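Local coordinates for protein saframycin Mx1 synthetase B (Legionella pneumophila subsp. pneumophila, PDB 3KXW) that belongs to the ANL superfamily of AMP-binding enzymes and holds 5'-O-[(S)-(dodecanoyloxy)(hydroxy)phosphoryl]adenosine in its pocket, at residues N26-T31 with E38-Y43; E208-S213 with G234-M239; F72-P77 with L215-D220; D15-R20 with T229-G234. One frame throughout, in Å; residues are numbered along the deposited sequence.

Contact 1 of 4, residues N26-T31 with E38-Y43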
# COMPACT_ATOMS: atom_id res chain seq x y z
N ASN A 26 14.50 -21.34 16.87
CA ASN A 26 15.52 -20.97 15.89
C ASN A 26 15.04 -20.85 14.44
O ASN A 26 15.85 -20.60 13.55
CB ASN A 26 16.73 -21.91 15.94
CG ASN A 26 17.51 -21.80 17.25
OD1 ASN A 26 17.49 -20.76 17.92
ND2 ASN A 26 18.20 -22.88 17.62
N LYS A 27 13.75 -21.02 14.22
CA LYS A 27 13.17 -20.84 12.89
C LYS A 27 13.31 -19.37 12.48
O LYS A 27 12.90 -18.46 13.20
CB LYS A 27 11.70 -21.27 12.84
CG LYS A 27 11.06 -21.27 11.44
CD LYS A 27 9.56 -21.62 11.47
CE LYS A 27 9.34 -23.11 11.62
NZ LYS A 27 7.89 -23.51 11.73
N LYS A 28 13.88 -19.14 11.31
CA LYS A 28 14.01 -17.79 10.76
C LYS A 28 12.63 -17.20 10.52
O LYS A 28 11.77 -17.83 9.94
CB LYS A 28 14.72 -17.81 9.40
CG LYS A 28 16.09 -18.44 9.41
CD LYS A 28 16.71 -18.42 7.99
CE LYS A 28 18.11 -19.00 7.98
NZ LYS A 28 18.91 -18.38 9.09
N SER A 29 12.43 -15.96 10.95
CA SER A 29 11.16 -15.30 10.67
C SER A 29 11.31 -14.16 9.66
O SER A 29 10.78 -14.22 8.55
CB SER A 29 10.57 -14.78 11.99
OG SER A 29 9.40 -14.03 11.75
N CYS A 30 12.05 -13.13 10.05
CA CYS A 30 12.13 -11.92 9.24
C CYS A 30 13.56 -11.61 8.84
O CYS A 30 14.46 -11.65 9.68
CB CYS A 30 11.57 -10.72 10.04
SG CYS A 30 9.77 -10.78 10.24
N THR A 31 13.74 -11.30 7.57
CA THR A 31 15.04 -10.89 7.06
C THR A 31 14.87 -9.55 6.36
O THR A 31 14.00 -9.39 5.49
CB THR A 31 15.62 -11.91 6.04
OG1 THR A 31 15.89 -13.17 6.69
CG2 THR A 31 16.93 -11.38 5.41
N GLU A 38 22.56 -8.19 5.20
CA GLU A 38 21.47 -9.08 5.62
C GLU A 38 21.34 -9.04 7.14
O GLU A 38 22.34 -9.15 7.85
CB GLU A 38 21.84 -10.52 5.25
CG GLU A 38 21.00 -11.21 4.20
CD GLU A 38 20.98 -12.73 4.40
OE1 GLU A 38 21.75 -13.22 5.26
OE2 GLU A 38 20.21 -13.43 3.70
N GLU A 39 20.12 -8.87 7.65
CA GLU A 39 19.86 -9.08 9.07
C GLU A 39 18.59 -9.90 9.25
O GLU A 39 17.56 -9.62 8.64
CB GLU A 39 19.73 -7.76 9.82
CG GLU A 39 19.90 -7.92 11.32
CD GLU A 39 19.64 -6.64 12.09
OE1 GLU A 39 19.80 -5.54 11.49
OE2 GLU A 39 19.26 -6.72 13.28
N THR A 40 18.68 -10.91 10.10
CA THR A 40 17.62 -11.89 10.25
C THR A 40 17.22 -12.01 11.71
O THR A 40 18.07 -11.88 12.59
CB THR A 40 18.08 -13.27 9.70
OG1 THR A 40 18.09 -13.23 8.26
CG2 THR A 40 17.12 -14.41 10.13
N MSE A 41 15.95 -12.24 11.99
CA MSE A 41 15.57 -12.59 13.35
C MSE A 41 14.73 -13.84 13.38
O MSE A 41 13.90 -14.08 12.49
CB MSE A 41 14.87 -11.44 14.10
CG MSE A 41 13.61 -10.91 13.46
SE MSE A 41 12.84 -9.55 14.69
CE MSE A 41 14.47 -9.23 15.75
N THR A 42 14.99 -14.67 14.38
CA THR A 42 14.27 -15.91 14.56
C THR A 42 13.03 -15.62 15.39
O THR A 42 12.86 -14.52 15.89
CB THR A 42 15.14 -16.91 15.32
OG1 THR A 42 15.44 -16.36 16.61
CG2 THR A 42 16.45 -17.16 14.57
N TYR A 43 12.14 -16.61 15.54
CA TYR A 43 11.00 -16.44 16.44
C TYR A 43 11.43 -16.17 17.88
O TYR A 43 10.89 -15.30 18.55
CB TYR A 43 10.05 -17.63 16.35
CG TYR A 43 9.07 -17.50 15.20
CD1 TYR A 43 9.32 -18.09 13.98
CD2 TYR A 43 7.92 -16.78 15.35
CE1 TYR A 43 8.43 -17.96 12.92
CE2 TYR A 43 7.01 -16.64 14.30
CZ TYR A 43 7.28 -17.24 13.09
OH TYR A 43 6.40 -17.08 12.04
O HOH W 1 17.33 -17.89 17.97
O HOH W 2 20.12 -15.72 7.22
O HOH W 3 7.92 -15.64 10.22

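Contact 2 of 4, residues E208-S213 with G234-M239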
# COMPACT_ATOMS: atom_id res chain seq x y z
N GLU A 208 6.72 -24.55 2.17
CA GLU A 208 7.70 -24.15 1.17
C GLU A 208 7.62 -22.62 0.95
O GLU A 208 8.52 -22.02 0.35
CB GLU A 208 7.40 -24.89 -0.13
CG GLU A 208 8.52 -24.90 -1.13
CD GLU A 208 8.17 -25.72 -2.36
OE1 GLU A 208 7.54 -26.81 -2.20
OE2 GLU A 208 8.51 -25.28 -3.47
N THR A 209 6.56 -22.00 1.45
CA THR A 209 6.29 -20.60 1.09
C THR A 209 7.38 -19.67 1.58
O THR A 209 7.83 -19.77 2.72
CB THR A 209 4.95 -20.12 1.68
OG1 THR A 209 3.87 -20.91 1.14
CG2 THR A 209 4.72 -18.64 1.37
N ILE A 210 7.83 -18.76 0.71
CA ILE A 210 8.72 -17.69 1.13
C ILE A 210 8.19 -16.38 0.57
O ILE A 210 7.94 -16.25 -0.62
CB ILE A 210 10.16 -17.95 0.66
CG1 ILE A 210 10.70 -19.21 1.36
CG2 ILE A 210 11.05 -16.73 0.95
CD1 ILE A 210 12.13 -19.53 1.01
N ILE A 211 7.99 -15.39 1.42
CA ILE A 211 7.47 -14.14 0.91
C ILE A 211 8.58 -13.12 0.74
O ILE A 211 9.42 -12.96 1.62
CB ILE A 211 6.38 -13.58 1.85
CG1 ILE A 211 5.20 -14.57 1.93
CG2 ILE A 211 5.95 -12.18 1.40
CD1 ILE A 211 4.11 -14.15 2.93
N PHE A 212 8.61 -12.44 -0.40
CA PHE A 212 9.51 -11.29 -0.53
C PHE A 212 8.68 -10.01 -0.61
O PHE A 212 7.63 -10.00 -1.25
CB PHE A 212 10.44 -11.40 -1.74
CG PHE A 212 11.42 -10.29 -1.79
CD1 PHE A 212 12.64 -10.40 -1.12
CD2 PHE A 212 11.08 -9.06 -2.36
CE1 PHE A 212 13.52 -9.34 -1.09
CE2 PHE A 212 11.97 -8.00 -2.32
CZ PHE A 212 13.19 -8.13 -1.68
N SER A 213 9.13 -8.95 0.04
CA SER A 213 8.42 -7.70 -0.07
C SER A 213 9.31 -6.49 -0.04
O SER A 213 10.20 -6.41 0.80
CB SER A 213 7.39 -7.59 1.04
OG SER A 213 6.61 -6.41 0.91
N GLY A 234 4.23 -18.90 10.28
CA GLY A 234 5.48 -19.64 10.41
C GLY A 234 6.37 -19.61 9.17
O GLY A 234 7.17 -20.53 8.93
N ILE A 235 6.23 -18.55 8.39
CA ILE A 235 6.79 -18.47 7.05
C ILE A 235 7.79 -17.34 6.96
O ILE A 235 7.55 -16.27 7.52
CB ILE A 235 5.69 -18.11 6.02
CG1 ILE A 235 4.67 -19.23 5.90
CG2 ILE A 235 6.30 -17.74 4.64
CD1 ILE A 235 5.27 -20.56 5.71
N GLN A 236 8.88 -17.54 6.23
CA GLN A 236 9.88 -16.47 6.12
C GLN A 236 9.36 -15.23 5.38
O GLN A 236 8.69 -15.35 4.35
CB GLN A 236 11.14 -16.96 5.42
CG GLN A 236 12.05 -17.84 6.26
CD GLN A 236 13.39 -18.02 5.60
OE1 GLN A 236 13.67 -19.04 4.96
NE2 GLN A 236 14.24 -17.02 5.75
N ALA A 237 9.67 -14.05 5.92
CA ALA A 237 9.42 -12.79 5.23
C ALA A 237 10.78 -12.20 4.89
O ALA A 237 11.62 -11.99 5.79
CB ALA A 237 8.62 -11.82 6.14
N ILE A 238 11.05 -11.96 3.61
CA ILE A 238 12.33 -11.37 3.22
C ILE A 238 12.04 -10.01 2.62
O ILE A 238 11.21 -9.90 1.72
CB ILE A 238 13.06 -12.22 2.12
CG1 ILE A 238 13.10 -13.70 2.51
CG2 ILE A 238 14.46 -11.63 1.82
CD1 ILE A 238 13.98 -14.01 3.61
N MSE A 239 12.71 -8.96 3.11
CA MSE A 239 12.26 -7.61 2.80
C MSE A 239 13.36 -6.61 2.46
O MSE A 239 14.51 -6.75 2.86
CB MSE A 239 11.45 -7.05 3.98
CG MSE A 239 10.17 -7.82 4.27
SE MSE A 239 9.62 -7.43 6.12
CE MSE A 239 11.01 -8.49 7.05
O HOH W 4 9.30 -20.11 4.95

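Contact 3 of 4, residues F72-P77 with L215-D220. With 1ZZ (5'-O-[(S)-(dodecanoyloxy)(hydroxy)phosphoryl]adenosine), chain B.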
# COMPACT_ATOMS: atom_id res chain seq x y z
N PHE A 72 9.23 5.00 12.24
CA PHE A 72 10.32 4.16 11.74
C PHE A 72 10.33 4.10 10.23
O PHE A 72 9.26 4.02 9.60
CB PHE A 72 10.18 2.71 12.24
CG PHE A 72 10.46 2.54 13.69
CD1 PHE A 72 11.77 2.34 14.13
CD2 PHE A 72 9.42 2.57 14.62
CE1 PHE A 72 12.04 2.21 15.50
CE2 PHE A 72 9.67 2.40 15.98
CZ PHE A 72 10.99 2.23 16.43
N ALA A 73 11.52 4.10 9.66
CA ALA A 73 11.70 3.64 8.29
C ALA A 73 11.49 2.12 8.27
O ALA A 73 11.53 1.46 9.32
CB ALA A 73 13.10 4.01 7.78
N PRO A 74 11.28 1.55 7.08
CA PRO A 74 11.18 0.09 6.98
C PRO A 74 12.40 -0.59 7.60
O PRO A 74 13.51 -0.08 7.50
CB PRO A 74 11.15 -0.15 5.47
CG PRO A 74 10.64 1.13 4.87
CD PRO A 74 11.22 2.20 5.75
N GLY A 75 12.21 -1.75 8.21
CA GLY A 75 13.30 -2.47 8.83
C GLY A 75 12.83 -3.37 9.95
O GLY A 75 11.64 -3.46 10.26
N LEU A 76 13.79 -4.05 10.58
CA LEU A 76 13.41 -4.94 11.67
C LEU A 76 12.99 -4.15 12.92
O LEU A 76 12.12 -4.64 13.66
CB LEU A 76 14.53 -5.94 11.99
CG LEU A 76 14.89 -6.89 10.84
CD1 LEU A 76 15.93 -7.90 11.31
CD2 LEU A 76 13.64 -7.60 10.34
N PRO A 77 13.59 -2.97 13.17
CA PRO A 77 13.13 -2.25 14.39
C PRO A 77 11.63 -1.91 14.37
O PRO A 77 10.96 -2.03 15.39
CB PRO A 77 13.99 -0.99 14.40
CG PRO A 77 15.27 -1.41 13.72
CD PRO A 77 14.85 -2.41 12.65
N LEU A 215 7.38 -3.66 -0.13
CA LEU A 215 6.22 -2.76 0.06
C LEU A 215 6.28 -1.93 1.33
O LEU A 215 6.80 -2.37 2.34
CB LEU A 215 4.90 -3.55 0.03
CG LEU A 215 4.58 -4.36 -1.23
CD1 LEU A 215 3.25 -5.11 -1.05
CD2 LEU A 215 4.56 -3.47 -2.51
N PRO A 216 5.75 -0.70 1.26
CA PRO A 216 5.75 0.16 2.45
C PRO A 216 5.11 -0.58 3.64
O PRO A 216 3.97 -1.02 3.51
CB PRO A 216 4.83 1.33 2.06
CG PRO A 216 4.79 1.33 0.56
CD PRO A 216 5.19 -0.05 0.06
N PRO A 217 5.83 -0.72 4.77
CA PRO A 217 5.22 -1.35 5.94
C PRO A 217 4.20 -0.42 6.61
O PRO A 217 3.56 -0.83 7.57
CB PRO A 217 6.41 -1.59 6.90
CG PRO A 217 7.56 -0.85 6.36
CD PRO A 217 7.20 -0.24 5.01
N HIS A 218 4.05 0.81 6.12
CA HIS A 218 3.08 1.76 6.68
C HIS A 218 1.74 1.81 5.90
O HIS A 218 0.88 2.68 6.14
CB HIS A 218 3.68 3.16 6.74
CG HIS A 218 5.10 3.21 7.23
ND1 HIS A 218 5.43 3.44 8.55
CD2 HIS A 218 6.28 3.09 6.57
CE1 HIS A 218 6.74 3.47 8.68
NE2 HIS A 218 7.28 3.26 7.50
N HIS A 219 1.60 0.91 4.95
CA HIS A 219 0.35 0.71 4.21
C HIS A 219 -0.10 -0.73 4.55
O HIS A 219 0.72 -1.60 4.80
CB HIS A 219 0.64 0.88 2.71
CG HIS A 219 -0.53 0.57 1.82
ND1 HIS A 219 -0.73 -0.67 1.25
CD2 HIS A 219 -1.55 1.35 1.40
CE1 HIS A 219 -1.82 -0.64 0.51
NE2 HIS A 219 -2.34 0.57 0.59
N ASP A 220 -1.41 -0.96 4.59
CA ASP A 220 -1.95 -2.28 4.92
C ASP A 220 -1.32 -3.48 4.18
O ASP A 220 -0.98 -4.46 4.82
CB ASP A 220 -3.48 -2.31 4.78
CG ASP A 220 -3.95 -1.86 3.42
OD1 ASP A 220 -3.11 -1.77 2.49
OD2 ASP A 220 -5.18 -1.61 3.28
P 1ZZ B . -6.13 0.92 1.12
C1 1ZZ B . 0.72 -12.00 1.16
N1 1ZZ B . -8.16 -0.87 -4.71
O1 1ZZ B . -5.06 -1.17 -1.14
C2 1ZZ B . 0.15 -10.80 0.40
N2 1ZZ B . -7.56 -3.03 -4.75
O2 1ZZ B . -5.56 -0.64 1.09
C3 1ZZ B . -1.38 -10.75 0.47
N3 1ZZ B . -9.07 -0.72 -7.16
O3 1ZZ B . -7.03 1.07 2.25
C4 1ZZ B . -1.90 -9.35 0.10
N4 1ZZ B . -8.85 -2.82 -8.32
O4 1ZZ B . -4.86 1.91 1.26
C5 1ZZ B . -3.39 -9.34 -0.28
N5 1ZZ B . -8.03 -4.80 -7.37
O5 1ZZ B . -6.90 1.31 -0.31
C6 1ZZ B . -3.76 -7.93 -0.75
O6 1ZZ B . -7.57 0.86 -3.03
C7 1ZZ B . -5.14 -7.59 -1.36
O7 1ZZ B . -10.15 1.69 -4.08
C8 1ZZ B . -5.39 -6.18 -1.93
O8 1ZZ B . -10.77 0.99 -1.78
C9 1ZZ B . -5.75 -5.23 -0.79
C10 1ZZ B . -5.35 -3.75 -1.03
C11 1ZZ B . -5.53 -2.97 0.30
C12 1ZZ B . -5.82 -1.50 -0.02
C13 1ZZ B . -7.95 0.52 -0.81
C14 1ZZ B . -8.39 1.03 -2.03
C15 1ZZ B . -9.77 0.44 -2.49
C16 1ZZ B . -9.83 0.67 -3.79
C17 1ZZ B . -8.45 0.37 -4.16
C18 1ZZ B . -7.58 -2.00 -3.99
C19 1ZZ B . -8.10 -2.60 -6.07
C20 1ZZ B . -8.49 -1.36 -6.02
C21 1ZZ B . -9.21 -1.39 -8.28
C22 1ZZ B . -8.35 -3.39 -7.34

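Contact 4 of 4, residues D15-R20 with T229-G234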
# COMPACT_ATOMS: atom_id res chain seq x y z
N ASP A 15 -0.03 -14.32 21.23
CA ASP A 15 0.11 -15.71 21.66
C ASP A 15 0.60 -16.62 20.56
O ASP A 15 1.28 -17.63 20.83
CB ASP A 15 -1.19 -16.22 22.29
CG ASP A 15 -1.43 -15.63 23.66
OD1 ASP A 15 -0.43 -15.23 24.31
OD2 ASP A 15 -2.60 -15.56 24.08
N VAL A 16 0.27 -16.29 19.32
CA VAL A 16 0.82 -17.04 18.20
C VAL A 16 2.34 -16.92 18.18
O VAL A 16 3.06 -17.92 18.02
CB VAL A 16 0.25 -16.58 16.84
CG1 VAL A 16 1.00 -17.30 15.70
CG2 VAL A 16 -1.24 -16.86 16.77
N VAL A 17 2.85 -15.69 18.32
CA VAL A 17 4.30 -15.49 18.31
C VAL A 17 4.96 -16.18 19.51
O VAL A 17 5.99 -16.84 19.37
CB VAL A 17 4.69 -13.99 18.29
CG1 VAL A 17 6.20 -13.82 18.43
CG2 VAL A 17 4.20 -13.35 17.00
N ARG A 18 4.36 -16.02 20.69
CA ARG A 18 4.88 -16.68 21.90
C ARG A 18 5.01 -18.19 21.71
O ARG A 18 6.01 -18.78 22.10
CB ARG A 18 3.99 -16.40 23.12
CG ARG A 18 4.14 -14.99 23.72
CD ARG A 18 3.27 -14.77 24.98
NE ARG A 18 3.53 -15.75 26.05
CZ ARG A 18 2.71 -16.75 26.38
NH1 ARG A 18 1.55 -16.93 25.74
NH2 ARG A 18 3.02 -17.59 27.37
N LEU A 19 3.98 -18.81 21.14
CA LEU A 19 3.94 -20.26 20.97
C LEU A 19 4.93 -20.73 19.90
O LEU A 19 5.64 -21.71 20.09
CB LEU A 19 2.53 -20.73 20.64
CG LEU A 19 2.35 -22.25 20.67
CD1 LEU A 19 2.71 -22.81 22.04
CD2 LEU A 19 0.90 -22.62 20.31
N ARG A 20 4.98 -20.02 18.79
CA ARG A 20 5.99 -20.33 17.78
C ARG A 20 7.41 -20.26 18.35
O ARG A 20 8.25 -21.07 17.97
CB ARG A 20 5.86 -19.42 16.57
CG ARG A 20 4.63 -19.78 15.73
CD ARG A 20 4.69 -19.24 14.31
NE ARG A 20 3.49 -19.60 13.57
CZ ARG A 20 3.24 -20.78 13.01
NH1 ARG A 20 4.11 -21.80 13.09
NH2 ARG A 20 2.10 -20.96 12.36
N THR A 229 1.19 -11.66 8.22
CA THR A 229 0.79 -13.00 7.76
C THR A 229 1.92 -14.05 7.88
O THR A 229 1.69 -15.13 8.41
CB THR A 229 0.19 -12.97 6.34
OG1 THR A 229 -0.96 -12.12 6.33
CG2 THR A 229 -0.23 -14.38 5.92
N PRO A 230 3.12 -13.75 7.37
CA PRO A 230 4.21 -14.72 7.53
C PRO A 230 4.55 -15.01 9.00
O PRO A 230 4.81 -16.15 9.37
CB PRO A 230 5.43 -14.04 6.85
CG PRO A 230 4.92 -12.84 6.17
CD PRO A 230 3.49 -12.60 6.51
N ILE A 231 4.59 -13.97 9.83
CA ILE A 231 4.84 -14.19 11.25
C ILE A 231 3.78 -15.14 11.86
O ILE A 231 4.12 -16.12 12.53
CB ILE A 231 4.93 -12.84 12.02
CG1 ILE A 231 6.21 -12.12 11.58
CG2 ILE A 231 4.94 -13.06 13.54
CD1 ILE A 231 6.37 -10.70 12.14
N TYR A 232 2.51 -14.85 11.59
CA TYR A 232 1.40 -15.71 11.98
C TYR A 232 1.52 -17.15 11.45
O TYR A 232 1.23 -18.12 12.16
CB TYR A 232 0.11 -15.06 11.46
CG TYR A 232 -1.13 -15.93 11.51
CD1 TYR A 232 -1.82 -16.11 12.70
CD2 TYR A 232 -1.64 -16.53 10.36
CE1 TYR A 232 -2.98 -16.87 12.75
CE2 TYR A 232 -2.80 -17.28 10.40
CZ TYR A 232 -3.45 -17.44 11.59
OH TYR A 232 -4.59 -18.19 11.63
N GLY A 233 1.91 -17.30 10.19
CA GLY A 233 1.90 -18.61 9.55
C GLY A 233 3.20 -19.42 9.62
O GLY A 233 3.27 -20.51 9.06
N GLY A 234 4.23 -18.90 10.28
CA GLY A 234 5.48 -19.64 10.41
C GLY A 234 6.37 -19.61 9.17
O GLY A 234 7.17 -20.53 8.93

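Contact 1 of 4, residues N26-T31 with E38-Y43
Met41 O receives two backbone N-H groups at once, from Ser29 N at 2.8 Å and from Cys30 N at 3.2 Å, both approaching in its carbonyl plane. This is a classic beta bulge in the antiparallel hairpin of strands 28-34 and 37-42: Lys28 sits across from Thr42, Cys30 across from Met41, and the extra residue, Ser29, turns its side chain toward the second strand. Met41 N returns a bond to Cys30 O, and Tyr43 N reaches back to Lys27 O (3.1 Å) where the strand gives way to helix 43-59.

Ser29 is the side chain to follow outward. Its CB lies 3.4 Å from Met41 O and also over one face of the Tyr43 ring, a CH-pi contact 4.1 Å from the centroid and offset toward the rim. With chi1 at 175° the OG swings opposite its own backbone N and comes near Tyr43 CZ. It ends on a water, 2.7 Å from Ser29 OG, which in turn donates to Tyr43 OH; that hydroxyl is also bonded to Ile231 O of helix 220-233. Thr42, just before Tyr43, is the N-cap residue of the helix, and a water links its OG1 to Asn26 OD1.

Further along, Thr31 and Thr40 share a face and join hydroxyls, Thr31 OG1 to Thr40 OG1 at 2.7 Å; either may donate. On the opposite face Cys30 CB packs against Met41 CG. The buried hydroxyls of Ser29, Thr31 and Tyr43 thus each have a partner, so burying them probably costs little.

Contact 2 of 4, residues E208-S213 with G234-M239
Strands 210-213 and 236-239 run parallel, their short axes 23° apart and 4.7 Å at closest approach, and a ladder of backbone bonds joins them: Ile211 N to Gln236 O, Ile238 N to Ile211 O (2.8 Å) and Ser213 N to Ile238 O. Toward the Thr209 end a water bridges the two chain segments, donating to Thr209 O and accepting from Gln236 N.

Ile238 carries much of the side-chain contact. Its CG2 packs 3.7 Å from Phe212 CD1, the two side chains crossing at about a right angle, while its CG1 branch leans the other way to Ile210 CG2. The Phe212 ring, brought back over the neighbouring strand by a chi1 of -175°, lies with one face over Ile238 O, its CD1 3.2 Å from that oxygen. The same carbonyl therefore meets a peptide N-H and the ring.

The pairing closes a beta-alpha-beta crossover, strand 210-213, helix 220-233, strand 236-239, with Gly234 ending the helix in a Schellman motif at positive phi. Pro230 of that helix covers Ile211 and Ala237 on the sheet face they share.

Ile235 directs its CB toward segment 208-213, and its CG2 methyl touches Thr209 CG2 at 3.7 Å and sits 3.2 Å from Thr209 O. Ile211, on the face turned to the helix, also brings its side chain to about 4 Å from the bound 5'-O-[(S)-(dodecanoyloxy)(hydroxy)phosphoryl]adenosine.

Contact 3 of 4, residues F72-P77 with L215-D220
Pro74 and Pro217 meet ring against ring, Pro74 CG lying 3.7 Å from Pro217 CD and Pro74 CB 3.8 Å from Pro217 CG. The two side chains cross at about a right angle, and the CB of Pro217 is directed toward the other segment. Beside them His218 brings the edge of its imidazole up to the backbone carbonyl of Phe72. His218 NE2 is modelled 3.0 Å from Phe72 O, but the ring is probably turned over in the model, so which of its atoms faces the carbonyl is doubtful.

Around this first shell, Leu78 of helix 76-87 touches Phe72, Pro217 and His218 alike, and the His218 ring also meets that of Tyr96. Pro74 rests on Phe32, while Ile227 of helix 220-233 backs Pro217. Both segments lead into helices: Gly75 is the N-cap residue of helix 76-87, and His219 plays that part for helix 220-233, after a type I turn from Pro216 to His219. The second segment is thus the loop from strand to helix in a beta-alpha-beta unit of the AMP-binding fold, and its far end enters the ligand pocket.

There His219 extends away from the prolines, CG opposite its backbone N (chi1 174°), and makes a weak hydrogen bond from NE2 to O4 of 5'-O-[(S)-(dodecanoyloxy)(hydroxy)phosphoryl]adenosine at 2.9 Å. The Asp220 carboxylate carbon lies over one face of the His219 imidazole, offset toward the rim, and Asp220 borders the ligand too. Farther round the pocket, Asp442, Cys326 and Ala330 supply other hydrogen bonds to the ligand.

Contact 4 of 4, residues D15-R20 with T229-G234
Arg20 grips a single oxygen, Tyr232 O, with two nitrogens, NE and NH2, each at 3.0 Å. The oxygen lies in the guanidinium plane at its edge, yet seen from the carbonyl the two donors come from one face: NE stands 61° out of the carbonyl plane, NH2 only 20°. The chain of Arg20 is extended from CG to NE, and its CD passes 3.6 Å from Ile231 O. One guanidinium face covers the peptide between Gly233 and Gly234, Gly233 C lying 3.3 Å from Arg20 NH2, at the Schellman end of helix 220-233. Tyr7 adds a cation-pi contact.

Packing is also close between Val17 CG2 and Ile231 CG2, 3.6 Å apart. It is looser where Val16 CG2 approaches Tyr232 CD1 at 4.2 Å, although Val16 CG1 comes nearer to Tyr232 O. On the more open side of helix 13-23, turned away from helix 220-233, the partly exposed Arg18 and Asp15 form a salt bridge within their own turn, Arg18 NH1 to Asp15 OD1.

The short helix axes come within 9.5 Å of each other at an angle of 50°. A buried guanidinium bonded to a last-turn carbonyl, Tyr232 O, implies that its positive charge probably complements the negative end of the helix dipole.

All four contacts belong to the AMP-binding part of the chain, and contacts 1 and 2 build one mixed sheet: strand 28-34 of the hairpin lies next to strand 236-239, Thr31 bonding to Ala237 and Met239, with centres about 10 Å apart. Helix 220-233 ties the rest together. Its start belongs to contact 3, its end to contact 4, and Gly234 is common to contacts 2 and 4. Leu76 of contact 3 packs on Cys30 and Glu39 of contact 1. Contacts 3 and 4, about 19 Å apart between centres, do not touch. Along the chain, contact 4 spans contacts 1 and 3, so early and later parts meet around one sheet and helix, with contacts 2 and 3 reaching the ligand pocket.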